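Side-chain contacts in DUF5618 domain-containing protein (Dyadobacter fermentans, PDB 3MFN), which is of unknown function but folds into a compact, mostly helical subunit of the DUF5618 family, found here in a two-chain assembly: residues A[97-102]-A[111-116]; A[75-80]-A[140-145]; A[104-109]-A[146-151]. One frame throughout, in Å; residues are numbered along the deposited sequence.

Contact 1: residues A[97-102]-A[111-116]; sequences WYKSNL and NTFVSV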
# COMPACT_ATOMS: atom_id res chain seq x y z
N TRP A 97 -1.69 -17.26 10.87
CA TRP A 97 -1.77 -17.44 12.29
C TRP A 97 -2.16 -16.13 12.97
O TRP A 97 -3.02 -16.11 13.86
CB TRP A 97 -0.46 -17.97 12.82
CG TRP A 97 -0.56 -18.39 14.19
CD1 TRP A 97 -1.09 -19.58 14.67
CD2 TRP A 97 -0.18 -17.64 15.33
NE1 TRP A 97 -1.04 -19.60 16.02
CE2 TRP A 97 -0.48 -18.43 16.46
CE3 TRP A 97 0.38 -16.37 15.51
CZ2 TRP A 97 -0.21 -18.02 17.76
CZ3 TRP A 97 0.62 -15.94 16.81
CH2 TRP A 97 0.32 -16.78 17.92
N TYR A 98 -1.60 -15.01 12.55
CA TYR A 98 -1.95 -13.72 13.21
C TYR A 98 -3.37 -13.35 12.86
O TYR A 98 -4.13 -12.92 13.73
CB TYR A 98 -0.98 -12.59 12.83
CG TYR A 98 0.43 -12.92 13.29
CD1 TYR A 98 0.80 -12.67 14.56
CD2 TYR A 98 1.32 -13.53 12.46
CE1 TYR A 98 2.05 -12.97 15.01
CE2 TYR A 98 2.58 -13.85 12.90
CZ TYR A 98 2.94 -13.55 14.17
OH TYR A 98 4.19 -13.87 14.68
N LYS A 99 -3.76 -13.57 11.61
CA LYS A 99 -5.15 -13.17 11.20
C LYS A 99 -6.25 -13.98 11.92
O LYS A 99 -7.28 -13.44 12.35
CB LYS A 99 -5.29 -13.35 9.69
CG LYS A 99 -4.46 -12.27 8.88
CD LYS A 99 -4.33 -12.59 7.37
CE LYS A 99 -5.65 -12.63 6.63
NZ LYS A 99 -5.61 -13.25 5.25
N SER A 100 -6.05 -15.28 12.01
CA SER A 100 -7.11 -16.10 12.61
C SER A 100 -7.17 -15.80 14.12
O SER A 100 -8.27 -15.69 14.67
CB SER A 100 -6.91 -17.58 12.25
OG SER A 100 -5.98 -18.21 13.10
N ASN A 101 -6.02 -15.51 14.77
CA ASN A 101 -6.04 -15.06 16.17
C ASN A 101 -6.75 -13.70 16.35
O ASN A 101 -7.49 -13.49 17.31
CB ASN A 101 -4.63 -15.05 16.82
CG ASN A 101 -4.25 -16.39 17.43
OD1 ASN A 101 -4.91 -16.86 18.34
ND2 ASN A 101 -3.22 -17.00 16.94
N LEU A 102 -6.57 -12.79 15.39
CA LEU A 102 -7.21 -11.50 15.47
C LEU A 102 -8.68 -11.54 15.05
O LEU A 102 -9.46 -10.71 15.48
CB LEU A 102 -6.46 -10.47 14.62
CG LEU A 102 -5.06 -10.04 15.11
CD1 LEU A 102 -4.31 -9.34 13.99
CD2 LEU A 102 -5.21 -9.16 16.38
N ASN A 111 -8.62 -5.88 10.26
CA ASN A 111 -8.42 -5.12 9.04
C ASN A 111 -7.19 -4.24 9.17
O ASN A 111 -6.43 -4.13 8.23
CB ASN A 111 -9.64 -4.24 8.70
CG ASN A 111 -10.84 -5.04 8.23
OD1 ASN A 111 -10.71 -6.15 7.77
ND2 ASN A 111 -12.01 -4.47 8.37
N THR A 112 -7.01 -3.63 10.34
CA THR A 112 -5.85 -2.81 10.60
C THR A 112 -4.55 -3.62 10.41
O THR A 112 -3.59 -3.13 9.79
CB THR A 112 -5.91 -2.16 12.04
OG1 THR A 112 -7.08 -1.35 12.15
CG2 THR A 112 -4.67 -1.31 12.39
N PHE A 113 -4.51 -4.83 10.97
CA PHE A 113 -3.33 -5.65 10.83
C PHE A 113 -3.10 -6.04 9.37
O PHE A 113 -1.93 -6.11 8.91
CB PHE A 113 -3.45 -6.96 11.71
CG PHE A 113 -2.35 -7.92 11.47
CD1 PHE A 113 -1.07 -7.65 11.97
CD2 PHE A 113 -2.52 -9.01 10.68
CE1 PHE A 113 -0.05 -8.49 11.72
CE2 PHE A 113 -1.48 -9.86 10.43
CZ PHE A 113 -0.25 -9.60 10.93
N VAL A 114 -4.17 -6.32 8.62
CA VAL A 114 -4.00 -6.76 7.22
C VAL A 114 -3.32 -5.62 6.41
O VAL A 114 -2.43 -5.86 5.54
CB VAL A 114 -5.35 -7.22 6.58
CG1 VAL A 114 -5.18 -7.54 5.03
CG2 VAL A 114 -5.87 -8.49 7.30
N SER A 115 -3.73 -4.40 6.71
CA SER A 115 -3.18 -3.23 6.10
C SER A 115 -1.72 -3.07 6.49
O SER A 115 -0.89 -2.82 5.61
CB SER A 115 -4.02 -2.01 6.48
OG SER A 115 -3.77 -0.94 5.61
N VAL A 116 -1.39 -3.23 7.78
CA VAL A 116 0.02 -3.32 8.18
C VAL A 116 0.83 -4.35 7.38
O VAL A 116 1.94 -4.04 6.89
CB VAL A 116 0.11 -3.62 9.64
CG1 VAL A 116 1.55 -3.99 10.04
CG2 VAL A 116 -0.40 -2.46 10.45
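In a short helical hairpin, Phe113 of helix 107-126 makes most of the contact, reaching across to Tyr98, Lys99 and Leu102 of helix 95-103. With CG anti to the backbone N (chi1 173°), Phe113 extends away from its own helix, and its ring is met from several directions. Leu102 takes the base of the side chain: its CD1 lies 3.4 Å from Phe113 CB, the two side chains crossing at nearly a right angle. The far end belongs to Tyr98, whose CB sits 3.6 Å from Phe113 CZ. The two segments run antiparallel, their axes 10.2 Å apart at 164°, as expected of a hairpin whose arms are joined by a brief turn. Beyond CB, the Tyr98 ring leads away from the contact; the two ring centroids are 6.0 Å apart and the planes are inclined by 38°, an oblique pairing. Tyr98 OH is hydrogen-bonded to Asp82. Lys99 borders the Phe113 ring at its edge, with CG 4.1 Å from Phe113 CE2. A bend at the third torsion then carries Lys99 CE to within 4.2 Å of Val114 CG2. Val114 packs as well against Val129 of the second subunit.

Contact 2: residues A[75-80]-A[140-145]; sequences SGVLFA and QRAEII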
# COMPACT_ATOMS: atom_id res chain seq x y z
N SER A 75 8.25 -6.48 12.05
CA SER A 75 8.74 -7.40 13.08
C SER A 75 8.38 -6.83 14.48
O SER A 75 8.09 -7.58 15.42
CB SER A 75 10.26 -7.58 12.94
OG SER A 75 10.55 -8.21 11.70
N GLY A 76 8.36 -5.51 14.59
CA GLY A 76 7.89 -4.87 15.83
C GLY A 76 6.48 -5.24 16.18
O GLY A 76 6.17 -5.64 17.31
N VAL A 77 5.58 -5.08 15.21
CA VAL A 77 4.21 -5.43 15.37
C VAL A 77 4.09 -6.91 15.74
O VAL A 77 3.35 -7.27 16.69
CB VAL A 77 3.39 -5.13 14.08
CG1 VAL A 77 1.89 -5.64 14.22
CG2 VAL A 77 3.49 -3.70 13.72
N LEU A 78 4.73 -7.80 14.99
CA LEU A 78 4.72 -9.22 15.34
C LEU A 78 5.23 -9.51 16.76
O LEU A 78 4.68 -10.33 17.46
CB LEU A 78 5.49 -10.07 14.32
CG LEU A 78 4.98 -10.04 12.87
CD1 LEU A 78 5.56 -11.18 12.02
CD2 LEU A 78 3.38 -10.04 12.75
N PHE A 79 6.26 -8.78 17.20
CA PHE A 79 6.79 -8.93 18.53
C PHE A 79 5.71 -8.68 19.62
O PHE A 79 5.49 -9.52 20.52
CB PHE A 79 8.01 -8.04 18.69
CG PHE A 79 8.84 -8.37 19.90
CD1 PHE A 79 8.48 -7.89 21.16
CD2 PHE A 79 9.97 -9.16 19.79
CE1 PHE A 79 9.24 -8.22 22.28
CE2 PHE A 79 10.75 -9.48 20.89
CZ PHE A 79 10.37 -9.03 22.16
N ALA A 80 4.98 -7.57 19.50
CA ALA A 80 3.85 -7.31 20.38
C ALA A 80 2.83 -8.44 20.27
O ALA A 80 2.42 -8.97 21.29
CB ALA A 80 3.19 -5.93 20.10
N GLN A 140 1.18 4.45 11.31
CA GLN A 140 0.05 4.73 12.22
C GLN A 140 -0.73 3.46 12.51
O GLN A 140 -1.12 3.24 13.62
CB GLN A 140 -0.92 5.81 11.67
CG GLN A 140 -0.35 7.27 11.67
CD GLN A 140 -0.94 8.18 10.57
OE1 GLN A 140 -0.25 9.05 10.03
NE2 GLN A 140 -2.21 7.98 10.26
N ARG A 141 -0.96 2.62 11.48
CA ARG A 141 -1.72 1.36 11.66
C ARG A 141 -0.97 0.42 12.61
O ARG A 141 -1.57 -0.19 13.50
CB ARG A 141 -1.95 0.65 10.34
CG ARG A 141 -2.67 1.47 9.30
CD ARG A 141 -4.11 1.68 9.60
NE ARG A 141 -4.69 2.48 8.53
CZ ARG A 141 -4.84 3.81 8.57
NH1 ARG A 141 -4.41 4.51 9.62
NH2 ARG A 141 -5.37 4.44 7.55
N ALA A 142 0.35 0.37 12.46
CA ALA A 142 1.26 -0.41 13.30
C ALA A 142 1.19 0.06 14.76
O ALA A 142 1.07 -0.76 15.63
CB ALA A 142 2.66 -0.28 12.81
N GLU A 143 1.23 1.37 15.03
CA GLU A 143 1.09 1.84 16.40
C GLU A 143 -0.29 1.53 16.97
O GLU A 143 -0.44 1.28 18.15
CB GLU A 143 1.38 3.35 16.50
CG GLU A 143 1.34 3.90 17.91
CD GLU A 143 2.64 3.65 18.71
OE1 GLU A 143 3.64 3.14 18.14
OE2 GLU A 143 2.68 4.03 19.90
N ILE A 144 -1.31 1.51 16.11
CA ILE A 144 -2.64 1.12 16.53
C ILE A 144 -2.66 -0.29 17.06
O ILE A 144 -3.27 -0.59 18.09
CB ILE A 144 -3.72 1.29 15.42
CG1 ILE A 144 -4.10 2.76 15.24
CG2 ILE A 144 -4.99 0.53 15.79
CD1 ILE A 144 -4.99 3.02 13.95
N ILE A 145 -1.97 -1.18 16.36
CA ILE A 145 -1.93 -2.58 16.76
C ILE A 145 -1.12 -2.74 18.04
O ILE A 145 -1.48 -3.51 18.93
CB ILE A 145 -1.28 -3.50 15.68
CG1 ILE A 145 -2.10 -3.51 14.39
CG2 ILE A 145 -1.15 -4.91 16.23
CD1 ILE A 145 -3.57 -4.01 14.60
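Val77 faces Ala142 and Ile145 across one of the central helix-helix interfaces of the subunit, and it illustrates how a single branched residue can serve two positions of a neighbouring helix. Its CB points from helix 63-85 toward helix 132-153 without itself touching the other segment; both contacts are made by the methyl groups beyond it. The first, CG1, stands anti to the backbone N (chi1 175°) and reaches Ile145, where it lies 3.7 Å from Ile145 CG2. Ile145 CB is a little farther from the same methyl, at 4.1 Å, and the two side chains cross at roughly a right angle. The second methyl, beside the backbone N, turns to Ala142 instead. Val77 CG2 comes 3.6 Å from Ala142 CB and 4.0 Å from Ala142 CA. The fork of the valine is thus divided between residues three positions apart on the facing helix, nearly one turn.

The size of the alanine matters for the spacing. Val77 CA and Ala142 CA are only 6.2 Å apart, close for two helices, and a side chain that ends at CB allows the valine methyl to approach the backbone carbon itself. Ile145 contributes its CG2 to the contact, whereas its longer branch, through CG1 to CD1, leads away from Val77. All three residues are buried and the contacts are purely apolar, so this is plain core packing near the centre of the chain.

The longer branch of Ile145 is taken up by helix 107-126, where Thr112 is among its neighbours. Ser75 and Phe79 touch helix 34-52, and Arg141, on another side of helix 132-153, forms salt bridges with Asp131 and Glu133 of the second subunit.

Contact 3: residues A[104-109]-A[146-151]; sequences QQDKKI and IDWVER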
# COMPACT_ATOMS: atom_id res chain seq x y z
N GLN A 104 -10.81 -13.79 15.90
CA GLN A 104 -11.57 -14.23 17.08
C GLN A 104 -11.74 -13.09 18.10
O GLN A 104 -12.51 -13.19 19.03
CB GLN A 104 -10.91 -15.46 17.73
CG GLN A 104 -9.56 -15.16 18.39
CD GLN A 104 -8.68 -16.39 18.64
OE1 GLN A 104 -9.11 -17.54 18.43
NE2 GLN A 104 -7.44 -16.15 19.12
N GLN A 105 -11.01 -11.99 17.89
CA GLN A 105 -10.96 -10.91 18.85
C GLN A 105 -11.69 -9.63 18.45
O GLN A 105 -12.30 -9.03 19.32
CB GLN A 105 -9.51 -10.56 19.17
CG GLN A 105 -9.24 -10.49 20.66
CD GLN A 105 -8.45 -11.67 21.17
OE1 GLN A 105 -7.81 -11.59 22.23
NE2 GLN A 105 -8.47 -12.77 20.43
N ASP A 106 -11.65 -9.21 17.18
CA ASP A 106 -12.11 -7.85 16.83
C ASP A 106 -11.71 -7.44 15.42
O ASP A 106 -10.52 -7.43 15.06
CB ASP A 106 -11.58 -6.81 17.86
CG ASP A 106 -11.91 -5.37 17.48
OD1 ASP A 106 -11.22 -4.45 17.98
OD2 ASP A 106 -12.88 -5.15 16.70
N LYS A 107 -12.70 -7.03 14.63
CA LYS A 107 -12.59 -7.03 13.18
C LYS A 107 -11.88 -5.77 12.66
O LYS A 107 -11.19 -5.80 11.62
CB LYS A 107 -13.99 -7.17 12.58
CG LYS A 107 -14.11 -6.98 11.06
CD LYS A 107 -15.39 -6.17 10.69
CE LYS A 107 -16.42 -7.01 9.97
NZ LYS A 107 -17.54 -6.12 9.48
N LYS A 108 -12.07 -4.67 13.39
CA LYS A 108 -11.40 -3.45 13.06
C LYS A 108 -9.91 -3.71 13.16
O LYS A 108 -9.15 -3.21 12.34
CB LYS A 108 -11.77 -2.30 14.00
CG LYS A 108 -11.61 -0.91 13.30
CD LYS A 108 -11.23 0.26 14.25
CE LYS A 108 -11.31 1.64 13.54
NZ LYS A 108 -10.37 1.74 12.34
N ILE A 109 -9.51 -4.49 14.16
CA ILE A 109 -8.11 -4.69 14.44
C ILE A 109 -7.56 -5.68 13.44
O ILE A 109 -6.42 -5.54 13.02
CB ILE A 109 -7.83 -5.05 15.91
CG1 ILE A 109 -8.19 -3.85 16.82
CG2 ILE A 109 -6.33 -5.28 16.20
CD1 ILE A 109 -7.19 -2.66 16.70
N ILE A 146 -0.01 -2.02 18.16
CA ILE A 146 0.80 -2.15 19.38
C ILE A 146 0.01 -1.62 20.58
O ILE A 146 0.05 -2.23 21.65
CB ILE A 146 2.15 -1.48 19.25
CG1 ILE A 146 2.97 -2.22 18.19
CG2 ILE A 146 2.81 -1.46 20.65
CD1 ILE A 146 4.20 -1.54 17.64
N ASP A 147 -0.71 -0.52 20.42
CA ASP A 147 -1.50 0.03 21.52
C ASP A 147 -2.63 -0.90 21.88
O ASP A 147 -2.97 -1.05 23.05
CB ASP A 147 -2.12 1.38 21.16
CG ASP A 147 -1.11 2.49 21.00
OD1 ASP A 147 0.12 2.35 21.32
OD2 ASP A 147 -1.56 3.56 20.52
N TRP A 148 -3.23 -1.55 20.88
CA TRP A 148 -4.29 -2.51 21.16
C TRP A 148 -3.77 -3.63 22.09
O TRP A 148 -4.41 -4.00 23.09
CB TRP A 148 -4.83 -3.09 19.85
CG TRP A 148 -5.86 -4.13 20.02
CD1 TRP A 148 -7.21 -3.93 20.18
CD2 TRP A 148 -5.67 -5.55 20.00
NE1 TRP A 148 -7.86 -5.15 20.26
CE2 TRP A 148 -6.94 -6.15 20.14
CE3 TRP A 148 -4.55 -6.38 19.82
CZ2 TRP A 148 -7.12 -7.53 20.19
CZ3 TRP A 148 -4.74 -7.77 19.86
CH2 TRP A 148 -6.02 -8.33 20.05
N VAL A 149 -2.61 -4.17 21.76
CA VAL A 149 -1.92 -5.16 22.61
C VAL A 149 -1.68 -4.64 24.02
O VAL A 149 -2.13 -5.26 24.99
CB VAL A 149 -0.59 -5.63 21.98
CG1 VAL A 149 0.24 -6.43 22.96
CG2 VAL A 149 -0.88 -6.47 20.68
N GLU A 150 -1.00 -3.49 24.14
CA GLU A 150 -0.73 -2.90 25.45
C GLU A 150 -2.03 -2.87 26.27
O GLU A 150 -2.09 -3.31 27.41
CB GLU A 150 -0.19 -1.47 25.32
CG GLU A 150 0.20 -0.85 26.69
CD GLU A 150 0.66 0.62 26.64
OE1 GLU A 150 0.20 1.34 25.76
OE2 GLU A 150 1.45 1.04 27.53
N ARG A 151 -3.07 -2.36 25.62
CA ARG A 151 -4.33 -2.11 26.23
C ARG A 151 -5.15 -3.36 26.56
O ARG A 151 -6.01 -3.28 27.43
CB ARG A 151 -5.11 -1.23 25.27
CG ARG A 151 -6.40 -0.71 25.79
CD ARG A 151 -6.90 0.33 24.80
NE ARG A 151 -7.66 -0.32 23.74
CZ ARG A 151 -7.44 -0.21 22.43
NH1 ARG A 151 -8.25 -0.87 21.60
NH2 ARG A 151 -6.46 0.55 21.94
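Trp148 spreads its indole between Ile109, which covers one face, and Gln105, which meets an edge, one large ring serving several kinds of interaction. Trp148 CG stands opposite its backbone N (chi1 177°), which carries the indole out from helix 132-153 toward 104-109. Ile109 CG1 makes a CH-pi contact over the five-membered ring, 3.8 Å from its centroid and 24° off the normal, with Trp148 CD1 as its nearest atom at 3.5 Å. Ile109 CG2 lies over the same face but displaced toward the rim, 3.9 Å from Trp148 CD2, and Ile109 CD1 reaches the pyrrole corner, 3.7 Å from Trp148 CD1. At the benzene end the approach is in the ring plane: Gln105 CG is 3.7 Å from Trp148 CZ2. An alanine in place of this tryptophan would probably leave a gap beneath Ile109 and free the aliphatic part of Gln105 to shift.

The polar groups beside the ring are bonded within 104-109 or to outside partners, and Asp106 OD1 comes no nearer than 4.1 Å to Trp148 NE1. Asp106 is the N-cap of helix 107-126, and its OD2 accepts a weak capping bond from Lys108 N (3.4 Å, 144°). Gln105 OE1 is hydrogen-bonded to Tyr84 OH.

The indole lies where helices 63-85, 95-103 and 107-126 meet helix 132-153. Tyr84 meets it nearly at right angles, with Phe85 alongside, while Leu102 touches both Trp148 and Ile109. Lys107, in the first turn of helix 107-126, forms a salt bridge with Glu56 of the second subunit.

Overall arrangement
The three contacts are close-set, with centres 9 to 11 Å apart, and together they tie four helices into one core. Contact 2 joins helices 63-85 and 132-153 and, along the chain, closes a loop within which contact 1 is nested; contact 3 crosses both. Helix 107-126 is common to contacts 1 and 3, helix 132-153 to contacts 2 and 3. Direct packing links them: Val116 CG2 lies 3.5 Å from Arg141 CB, Leu102 CD2 lies 3.8 Å from Trp148 CZ3, and Ile145 CD1 lies 3.4 Å from Ile109 CG2. The hairpin of helices 95-103 and 107-126 is therefore continuous with the central packing, while residues of all three contacts also reach the second subunit.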